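Local atomic coordinates of chromosome segregation protein smc (Pyrococcus furiosus, PDB entry 3KTA), a protein that probably serves chromosome condensation and partitioning, this chain being the N-terminal part of its ABC-type ATPase head, which binds and hydrolyses ATP. Residues P2-L7 against V82-N87; F86-R91 against D98-R103. All coordinates share one frame; numbering follows the deposited sequence.

Interaction 1 of 2, residues P2-L7 against V82-N87; sequences PYIEKL and VAIYFN
Strands 3-10 and 80-87 pair antiparallel through a classic beta bulge in the antiparallel sheet of the SMC ATPase head: E5 and K6 together face Y85. Before the bulge, Y3 and N87 form a hydrogen-bonded pair, with N87 N to Y3 O at 2.7 Å. At the bulge, E5 N gives its hydrogen to Y85 O at 2.7 Å, and Y85 N gives its own to K6 O.

One face of the sheet is apolar. I4 lies alongside F86, its CG1 3.6 Å from F86 CE2. Its CD1 meets CD1 of I84, and L7 CD2 rests on CG1 of the same isoleucine. L7 and I84 also touch helix 39-49, which starts in the ATP-binding loop. I4 packs on F89 of the other chain in the assembly.

The other face, with Y3, K6, Y85 and N87, is polar and aromatic. Y3 has CG between its backbone N and carbonyl carbon (chi1 59°), which leans the ring over N87. The N87 amide stacks nearly flat on that ring, the planes 8° apart, and N87 CB is 3.6 Å from the ring centroid. N87 ND2 also donates to E5 OE2, from above the carboxylate plane, and has a second acceptor in E89.

K6 lies across the Y85 ring with its chain extended. Its CE sits over the middle of one face, and its ammonium makes a cation-pi contact with the same face. E8 takes both polar ends, by a salt bridge to K6 and a hydrogen bond to the Y85 hydroxyl. A water also accepts from K6 NZ at 3.1 Å and is more weakly bound to Y85 OH.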
ATOM      1  N   PRO A   2       8.030  -9.459  -9.003  1.00 18.25           N
ATOM      2  CA  PRO A   2       8.430 -10.111  -7.745  1.00 14.71           C
ATOM      3  C   PRO A   2       7.360  -9.941  -6.673  1.00 16.35           C
ATOM      4  O   PRO A   2       6.402  -9.203  -6.886  1.00 18.42           O
ATOM      5  CB  PRO A   2       9.701  -9.353  -7.340  1.00 16.62           C
ATOM      6  CG  PRO A   2      10.135  -8.594  -8.577  1.00 18.78           C
ATOM      7  CD  PRO A   2       8.866  -8.286  -9.308  1.00 20.30           C
ATOM      8  N   TYR A   3       7.512 -10.620  -5.547  1.00 14.33           N
ATOM      9  CA  TYR A   3       6.592 -10.394  -4.427  1.00 13.15           C
ATOM     10  C   TYR A   3       7.307 -10.665  -3.130  1.00 14.38           C
ATOM     11  O   TYR A   3       8.355 -11.319  -3.106  1.00 14.84           O
ATOM     12  CB  TYR A   3       5.333 -11.255  -4.537  1.00 14.51           C
ATOM     13  CG  TYR A   3       5.548 -12.745  -4.577  1.00 15.97           C
ATOM     14  CD1 TYR A   3       5.705 -13.409  -5.795  1.00 19.23           C
ATOM     15  CD2 TYR A   3       5.569 -13.498  -3.410  1.00 15.76           C
ATOM     16  CE1 TYR A   3       5.886 -14.784  -5.842  1.00 21.36           C
ATOM     17  CE2 TYR A   3       5.744 -14.883  -3.454  1.00 19.82           C
ATOM     18  CZ  TYR A   3       5.905 -15.506  -4.674  1.00 19.89           C
ATOM     19  OH  TYR A   3       6.076 -16.872  -4.703  1.00 28.56           O
ATOM     20  N   ILE A   4       6.730 -10.159  -2.049  1.00 12.17           N
ATOM     21  CA  ILE A   4       7.332 -10.279  -0.734  1.00 10.43           C
ATOM     22  C   ILE A   4       7.021 -11.635  -0.100  1.00 13.66           C
ATOM     23  O   ILE A   4       5.862 -12.002   0.076  1.00 14.86           O
ATOM     24  CB  ILE A   4       6.848  -9.154   0.200  1.00 12.65           C
ATOM     25  CG1 ILE A   4       7.099  -7.783  -0.432  1.00 12.83           C
ATOM     26  CG2 ILE A   4       7.525  -9.274   1.588  1.00 13.30           C
ATOM     27  CD1 ILE A   4       6.423  -6.627   0.344  1.00 13.76           C
ATOM     28  N   GLU A   5       8.061 -12.399   0.209  1.00 12.71           N
ATOM     29  CA  GLU A   5       7.856 -13.674   0.889  1.00 12.62           C
ATOM     30  C   GLU A   5       7.706 -13.451   2.387  1.00 15.05           C
ATOM     31  O   GLU A   5       6.803 -14.000   3.024  1.00 14.57           O
ATOM     32  CB  GLU A   5       8.997 -14.647   0.547  1.00 14.03           C
ATOM     33  CG  GLU A   5       8.967 -14.997  -0.926  1.00 19.37           C
ATOM     34  CD  GLU A   5       9.843 -16.160  -1.298  1.00 33.58           C
ATOM     35  OE1 GLU A   5      11.033 -16.144  -0.911  1.00 38.20           O
ATOM     36  OE2 GLU A   5       9.335 -17.072  -2.000  1.00 29.73           O
ATOM     37  N   LYS A   6       8.567 -12.608   2.941  1.00 14.91           N
ATOM     38  CA  LYS A   6       8.523 -12.324   4.371  1.00 14.76           C
ATOM     39  C   LYS A   6       9.355 -11.104   4.733  1.00 14.77           C
ATOM     40  O   LYS A   6      10.223 -10.669   3.957  1.00 13.87           O
ATOM     41  CB  LYS A   6       9.023 -13.528   5.184  1.00 15.26           C
ATOM     42  CG  LYS A   6      10.514 -13.849   4.962  1.00 15.29           C
ATOM     43  CD  LYS A   6      10.947 -15.024   5.827  1.00 18.72           C
ATOM     44  CE  LYS A   6      12.430 -15.324   5.600  1.00 21.88           C
ATOM     45  NZ  LYS A   6      12.910 -16.467   6.439  1.00 27.67           N
ATOM     46  N   LEU A   7       9.079 -10.569   5.923  1.00 12.68           N
ATOM     47  CA  LEU A   7       9.931  -9.599   6.602  1.00 13.62           C
ATOM     48  C   LEU A   7      10.545 -10.226   7.850  1.00 16.16           C
ATOM     49  O   LEU A   7       9.948 -11.102   8.485  1.00 16.83           O
ATOM     50  CB  LEU A   7       9.122  -8.393   7.078  1.00 14.71           C
ATOM     51  CG  LEU A   7       8.531  -7.466   6.033  1.00 15.72           C
ATOM     52  CD1 LEU A   7       7.475  -6.587   6.675  1.00 14.91           C
ATOM     53  CD2 LEU A   7       9.633  -6.607   5.397  1.00 16.22           C
ATOM     54  N   VAL A  82      15.682  -4.306   9.507  1.00 14.11           N
ATOM     55  CA  VAL A  82      14.639  -5.000   8.764  1.00 14.03           C
ATOM     56  C   VAL A  82      15.272  -5.711   7.580  1.00 13.13           C
ATOM     57  O   VAL A  82      16.112  -5.131   6.881  1.00 15.51           O
ATOM     58  CB  VAL A  82      13.561  -4.020   8.261  1.00 15.45           C
ATOM     59  CG1 VAL A  82      12.480  -4.757   7.454  1.00 14.90           C
ATOM     60  CG2 VAL A  82      12.925  -3.296   9.452  1.00 14.64           C
ATOM     61  N   ALA A  83      14.885  -6.967   7.384  1.00 15.21           N
ATOM     62  CA  ALA A  83      15.228  -7.689   6.168  1.00 15.22           C
ATOM     63  C   ALA A  83      13.950  -8.010   5.409  1.00 14.67           C
ATOM     64  O   ALA A  83      12.953  -8.432   6.001  1.00 15.81           O
ATOM     65  CB  ALA A  83      15.988  -8.965   6.490  1.00 17.62           C
ATOM     66  N   ILE A  84      13.975  -7.802   4.097  1.00 14.04           N
ATOM     67  CA  ILE A  84      12.834  -8.130   3.263  1.00 12.83           C
ATOM     68  C   ILE A  84      13.257  -9.179   2.226  1.00 14.51           C
ATOM     69  O   ILE A  84      14.321  -9.058   1.600  1.00 15.24           O
ATOM     70  CB  ILE A  84      12.223  -6.855   2.616  1.00 12.71           C
ATOM     71  CG1 ILE A  84      10.908  -7.197   1.898  1.00 14.52           C
ATOM     72  CG2 ILE A  84      13.238  -6.161   1.665  1.00 13.98           C
ATOM     73  CD1 ILE A  84      10.111  -5.955   1.482  1.00 14.61           C
ATOM     74  N   TYR A  85      12.463 -10.234   2.100  1.00 12.93           N
ATOM     75  CA  TYR A  85      12.781 -11.347   1.192  1.00 14.21           C
ATOM     76  C   TYR A  85      11.810 -11.321   0.012  1.00 16.13           C
ATOM     77  O   TYR A  85      10.595 -11.516   0.189  1.00 14.78           O
ATOM     78  CB  TYR A  85      12.687 -12.684   1.944  1.00 15.80           C
ATOM     79  CG  TYR A  85      13.745 -12.848   3.016  1.00 15.85           C
ATOM     80  CD1 TYR A  85      13.711 -12.087   4.175  1.00 15.67           C
ATOM     81  CD2 TYR A  85      14.789 -13.739   2.852  1.00 21.13           C
ATOM     82  CE1 TYR A  85      14.686 -12.217   5.161  1.00 20.70           C
ATOM     83  CE2 TYR A  85      15.773 -13.877   3.830  1.00 22.61           C
ATOM     84  CZ  TYR A  85      15.716 -13.112   4.977  1.00 24.04           C
ATOM     85  OH  TYR A  85      16.689 -13.249   5.953  1.00 27.19           O
ATOM     86  N   PHE A  86      12.329 -11.058  -1.188  1.00 14.45           N
ATOM     87  CA  PHE A  86      11.495 -11.063  -2.383  1.00 13.24           C
ATOM     88  C   PHE A  86      11.646 -12.362  -3.151  1.00 13.99           C
ATOM     89  O   PHE A  86      12.765 -12.823  -3.408  1.00 16.61           O
ATOM     90  CB  PHE A  86      11.880  -9.930  -3.326  1.00 14.20           C
ATOM     91  CG  PHE A  86      11.401  -8.584  -2.897  1.00 12.98           C
ATOM     92  CD1 PHE A  86      12.254  -7.713  -2.223  1.00 15.99           C
ATOM     93  CD2 PHE A  86      10.106  -8.171  -3.192  1.00 13.82           C
ATOM     94  CE1 PHE A  86      11.819  -6.449  -1.835  1.00 12.88           C
ATOM     95  CE2 PHE A  86       9.668  -6.905  -2.813  1.00 13.95           C
ATOM     96  CZ  PHE A  86      10.517  -6.057  -2.133  1.00 11.21           C
ATOM     97  N   ASN A  87      10.526 -12.932  -3.570  1.00 13.49           N
ATOM     98  CA  ASN A  87      10.583 -13.936  -4.619  1.00 15.87           C
ATOM     99  C   ASN A  87      10.844 -13.252  -5.966  1.00 15.53           C
ATOM    100  O   ASN A  87      10.134 -12.322  -6.347  1.00 15.03           O
ATOM    101  CB  ASN A  87       9.285 -14.741  -4.658  1.00 15.77           C
ATOM    102  CG  ASN A  87       9.337 -15.856  -5.670  1.00 18.12           C
ATOM    103  OD1 ASN A  87       9.429 -15.607  -6.864  1.00 16.31           O
ATOM    104  ND2 ASN A  87       9.274 -17.095  -5.194  1.00 21.46           N
TER
HETATM  105  O   HOH W   1      15.992 -15.942   6.570  1.00 31.52           O

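Interaction 2 of 2, residues F86-R91 against D98-R103; sequences FNNEDR and DEVVIR
This contact is the end of a beta hairpin, where strands 80-87 and 99-106 part into their connecting loop, away from the nucleotide site. F86 and V100 form a hydrogen-bonded pair, with F86 N to V100 O at 2.8 Å and V100 N to F86 O at 3.0 Å. Just beyond the last bridge, N88 N bonds to D98 O at 2.7 Å. N88 CB lies 3.8 Å from V100 CG2, and the N88 amide is held by F93 and E97.

The chain of R91 bends at chi2 (-62°), which brings its guanidinium back to N88 O and D98. NH1 meets D98 OD1 at 2.7 Å in a nearly straight salt bridge, and the two planes are 62° apart. NH1 also donates to N88 O. R91 N reaches that oxygen from the opposite face of its plane. NH2 pairs with D96. An alanine here removes the guanidinium, which would probably leave the D98 carboxylate without this charged mate and the turn less firmly tied at N88 O. The side-chain N87 OD1 accepts from the backbone E89 N at 3.0 Å. The arrangement is that of a hairpin loop opening with an Asx turn and a type I turn, N88 to R91.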
ATOM      1  N   PHE A  86      12.329 -11.058  -1.188  1.00 14.45           N
ATOM      2  CA  PHE A  86      11.495 -11.063  -2.383  1.00 13.24           C
ATOM      3  C   PHE A  86      11.646 -12.362  -3.151  1.00 13.99           C
ATOM      4  O   PHE A  86      12.765 -12.823  -3.408  1.00 16.61           O
ATOM      5  CB  PHE A  86      11.880  -9.930  -3.326  1.00 14.20           C
ATOM      6  CG  PHE A  86      11.401  -8.584  -2.897  1.00 12.98           C
ATOM      7  CD1 PHE A  86      12.254  -7.713  -2.223  1.00 15.99           C
ATOM      8  CD2 PHE A  86      10.106  -8.171  -3.192  1.00 13.82           C
ATOM      9  CE1 PHE A  86      11.819  -6.449  -1.835  1.00 12.88           C
ATOM     10  CE2 PHE A  86       9.668  -6.905  -2.813  1.00 13.95           C
ATOM     11  CZ  PHE A  86      10.517  -6.057  -2.133  1.00 11.21           C
ATOM     12  N   ASN A  87      10.526 -12.932  -3.570  1.00 13.49           N
ATOM     13  CA  ASN A  87      10.583 -13.936  -4.619  1.00 15.87           C
ATOM     14  C   ASN A  87      10.844 -13.252  -5.966  1.00 15.53           C
ATOM     15  O   ASN A  87      10.134 -12.322  -6.347  1.00 15.03           O
ATOM     16  CB  ASN A  87       9.285 -14.741  -4.658  1.00 15.77           C
ATOM     17  CG  ASN A  87       9.337 -15.856  -5.670  1.00 18.12           C
ATOM     18  OD1 ASN A  87       9.429 -15.607  -6.864  1.00 16.31           O
ATOM     19  ND2 ASN A  87       9.274 -17.095  -5.194  1.00 21.46           N
ATOM     20  N   ASN A  88      11.891 -13.697  -6.665  1.00 14.87           N
ATOM     21  CA  ASN A  88      12.306 -13.103  -7.937  1.00 14.30           C
ATOM     22  C   ASN A  88      12.348 -14.154  -9.033  1.00 17.74           C
ATOM     23  O   ASN A  88      13.118 -14.032  -9.994  1.00 16.59           O
ATOM     24  CB  ASN A  88      13.688 -12.432  -7.817  1.00 15.60           C
ATOM     25  CG  ASN A  88      14.038 -11.572  -9.026  1.00 17.33           C
ATOM     26  OD1 ASN A  88      13.224 -10.782  -9.503  1.00 16.03           O
ATOM     27  ND2 ASN A  88      15.267 -11.722  -9.525  1.00 17.39           N
ATOM     28  N   GLU A  89      11.528 -15.188  -8.908  1.00 15.24           N
ATOM     29  CA  GLU A  89      11.464 -16.168  -9.991  1.00 19.34           C
ATOM     30  C   GLU A  89      11.079 -15.518 -11.326  1.00 22.28           C
ATOM     31  O   GLU A  89      11.459 -16.012 -12.401  1.00 18.59           O
ATOM     32  CB  GLU A  89      10.492 -17.279  -9.643  1.00 17.88           C
ATOM     33  CG  GLU A  89      10.953 -18.165  -8.524  1.00 23.20           C
ATOM     34  CD  GLU A  89       9.917 -19.202  -8.174  1.00 25.56           C
ATOM     35  OE1 GLU A  89       9.357 -19.808  -9.107  0.93 30.45           O
ATOM     36  OE2 GLU A  89       9.654 -19.403  -6.973  1.00 27.78           O
ATOM     37  N   ASP A  90      10.333 -14.414 -11.268  1.00 18.90           N
ATOM     38  CA  ASP A  90       9.899 -13.711 -12.482  1.00 17.83           C
ATOM     39  C   ASP A  90      10.969 -12.792 -13.072  1.00 18.15           C
ATOM     40  O   ASP A  90      10.769 -12.187 -14.119  1.00 17.88           O
ATOM     41  CB  ASP A  90       8.596 -12.936 -12.243  1.00 21.97           C
ATOM     42  CG  ASP A  90       8.749 -11.770 -11.253  0.88 20.59           C
ATOM     43  OD1 ASP A  90       9.843 -11.542 -10.685  0.91 19.27           O
ATOM     44  OD2 ASP A  90       7.736 -11.070 -11.034  0.82 23.07           O
ATOM     45  N   ARG A  91      12.108 -12.713 -12.393  1.00 17.70           N
ATOM     46  CA  ARG A  91      13.220 -11.858 -12.811  1.00 16.35           C
ATOM     47  C   ARG A  91      12.814 -10.394 -12.983  1.00 19.38           C
ATOM     48  O   ARG A  91      13.356  -9.674 -13.823  1.00 19.31           O
ATOM     49  CB  ARG A  91      13.913 -12.421 -14.065  1.00 20.95           C
ATOM     50  CG  ARG A  91      14.606 -13.759 -13.791  1.00 18.88           C
ATOM     51  CD  ARG A  91      15.699 -13.583 -12.744  1.00 20.10           C
ATOM     52  NE  ARG A  91      16.565 -14.751 -12.597  1.00 20.50           N
ATOM     53  CZ  ARG A  91      16.325 -15.791 -11.799  1.00 21.93           C
ATOM     54  NH1 ARG A  91      15.229 -15.841 -11.048  1.00 21.19           N
ATOM     55  NH2 ARG A  91      17.195 -16.796 -11.748  1.00 25.19           N
ATOM     56  N   ASP A  98      16.652 -16.372  -7.799  1.00 18.35           N
ATOM     57  CA  ASP A  98      15.237 -16.550  -7.452  1.00 19.16           C
ATOM     58  C   ASP A  98      14.823 -15.831  -6.180  1.00 16.61           C
ATOM     59  O   ASP A  98      13.629 -15.652  -5.936  1.00 16.98           O
ATOM     60  CB  ASP A  98      14.904 -18.030  -7.279  1.00 20.75           C
ATOM     61  CG  ASP A  98      14.870 -18.778  -8.583  0.56 21.89           C
ATOM     62  OD1 ASP A  98      14.887 -18.131  -9.653  1.00 21.10           O
ATOM     63  OD2 ASP A  98      14.813 -20.025  -8.530  0.75 21.28           O
ATOM     64  N   GLU A  99      15.799 -15.456  -5.357  1.00 19.81           N
ATOM     65  CA  GLU A  99      15.522 -14.715  -4.131  1.00 21.18           C
ATOM     66  C   GLU A  99      16.365 -13.451  -4.100  1.00 20.39           C
ATOM     67  O   GLU A  99      17.567 -13.487  -4.394  1.00 20.10           O
ATOM     68  CB  GLU A  99      15.828 -15.577  -2.905  1.00 21.67           C
ATOM     69  CG  GLU A  99      15.588 -14.874  -1.572  1.00 25.93           C
ATOM     70  CD  GLU A  99      16.085 -15.699  -0.394  0.59 26.66           C
ATOM     71  OE1 GLU A  99      17.314 -15.740  -0.160  0.60 29.90           O
ATOM     72  OE2 GLU A  99      15.243 -16.312   0.289  0.96 29.73           O
ATOM     73  N   VAL A 100      15.735 -12.327  -3.767  1.00 16.93           N
ATOM     74  CA  VAL A 100      16.448 -11.072  -3.573  1.00 15.35           C
ATOM     75  C   VAL A 100      16.180 -10.606  -2.157  1.00 15.77           C
ATOM     76  O   VAL A 100      15.024 -10.374  -1.794  1.00 16.63           O
ATOM     77  CB  VAL A 100      15.986  -9.988  -4.570  1.00 16.28           C
ATOM     78  CG1 VAL A 100      16.556  -8.609  -4.198  1.00 16.11           C
ATOM     79  CG2 VAL A 100      16.372 -10.380  -6.012  1.00 17.94           C
ATOM     80  N   VAL A 101      17.240 -10.485  -1.359  1.00 15.55           N
ATOM     81  CA  VAL A 101      17.103 -10.132   0.054  1.00 15.18           C
ATOM     82  C   VAL A 101      17.742  -8.771   0.248  1.00 16.33           C
ATOM     83  O   VAL A 101      18.920  -8.565  -0.084  1.00 16.88           O
ATOM     84  CB  VAL A 101      17.810 -11.163   0.977  1.00 16.49           C
ATOM     85  CG1 VAL A 101      17.594 -10.815   2.473  1.00 16.85           C
ATOM     86  CG2 VAL A 101      17.312 -12.577   0.698  1.00 20.49           C
ATOM     87  N   ILE A 102      16.974  -7.837   0.794  1.00 15.29           N
ATOM     88  CA  ILE A 102      17.492  -6.520   1.116  1.00 12.48           C
ATOM     89  C   ILE A 102      17.394  -6.318   2.627  1.00 14.94           C
ATOM     90  O   ILE A 102      16.380  -6.658   3.238  1.00 15.36           O
ATOM     91  CB  ILE A 102      16.716  -5.421   0.379  1.00 13.91           C
ATOM     92  CG1 ILE A 102      16.924  -5.545  -1.133  1.00 14.78           C
ATOM     93  CG2 ILE A 102      17.133  -4.053   0.868  1.00 15.60           C
ATOM     94  CD1 ILE A 102      15.985  -4.661  -1.952  1.00 18.96           C
ATOM     95  N   ARG A 103      18.461  -5.798   3.231  1.00 13.90           N
ATOM     96  CA  ARG A 103      18.477  -5.566   4.672  1.00 14.12           C
ATOM     97  C   ARG A 103      18.953  -4.149   4.930  1.00 16.34           C
ATOM     98  O   ARG A 103      19.867  -3.669   4.262  1.00 15.18           O
ATOM     99  CB  ARG A 103      19.408  -6.561   5.384  1.00 16.38           C
ATOM    100  CG  ARG A 103      19.521  -6.332   6.883  1.00 19.35           C
ATOM    101  CD  ARG A 103      19.866  -7.626   7.615  1.00 24.69           C
ATOM    102  NE  ARG A 103      21.105  -8.229   7.134  1.00 25.47           N
ATOM    103  CZ  ARG A 103      22.281  -8.116   7.748  1.00 28.10           C
ATOM    104  NH1 ARG A 103      22.389  -7.408   8.867  1.00 25.39           N
ATOM    105  NH2 ARG A 103      23.355  -8.710   7.234  1.00 27.16           N
TER
HETATM  106  O   HOH W   2      17.464 -19.598 -10.754  1.00 34.53           O

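How the interactions relate
Strand 80-87 is common to both contacts: strand 3-10 pairs with it in interaction 1 and strand 99-106 in interaction 2. The three are neighbours in one antiparallel sheet, and I84 N probably bonds to I102 O across the second seam. Interaction 1 joins residues distant in sequence and is the more buried, with an apolar face partly under helix 39-49. Interaction 2 is local, and its charged turn lies nearer the surface. F86 and N87 belong to both. The N87 amide ties them: its ND2 serves E5 in one and E89 in the other. In the first, the lysine charge lies over a ring and also meets E8; in the second, carboxylates and a backbone oxygen hold the arginine.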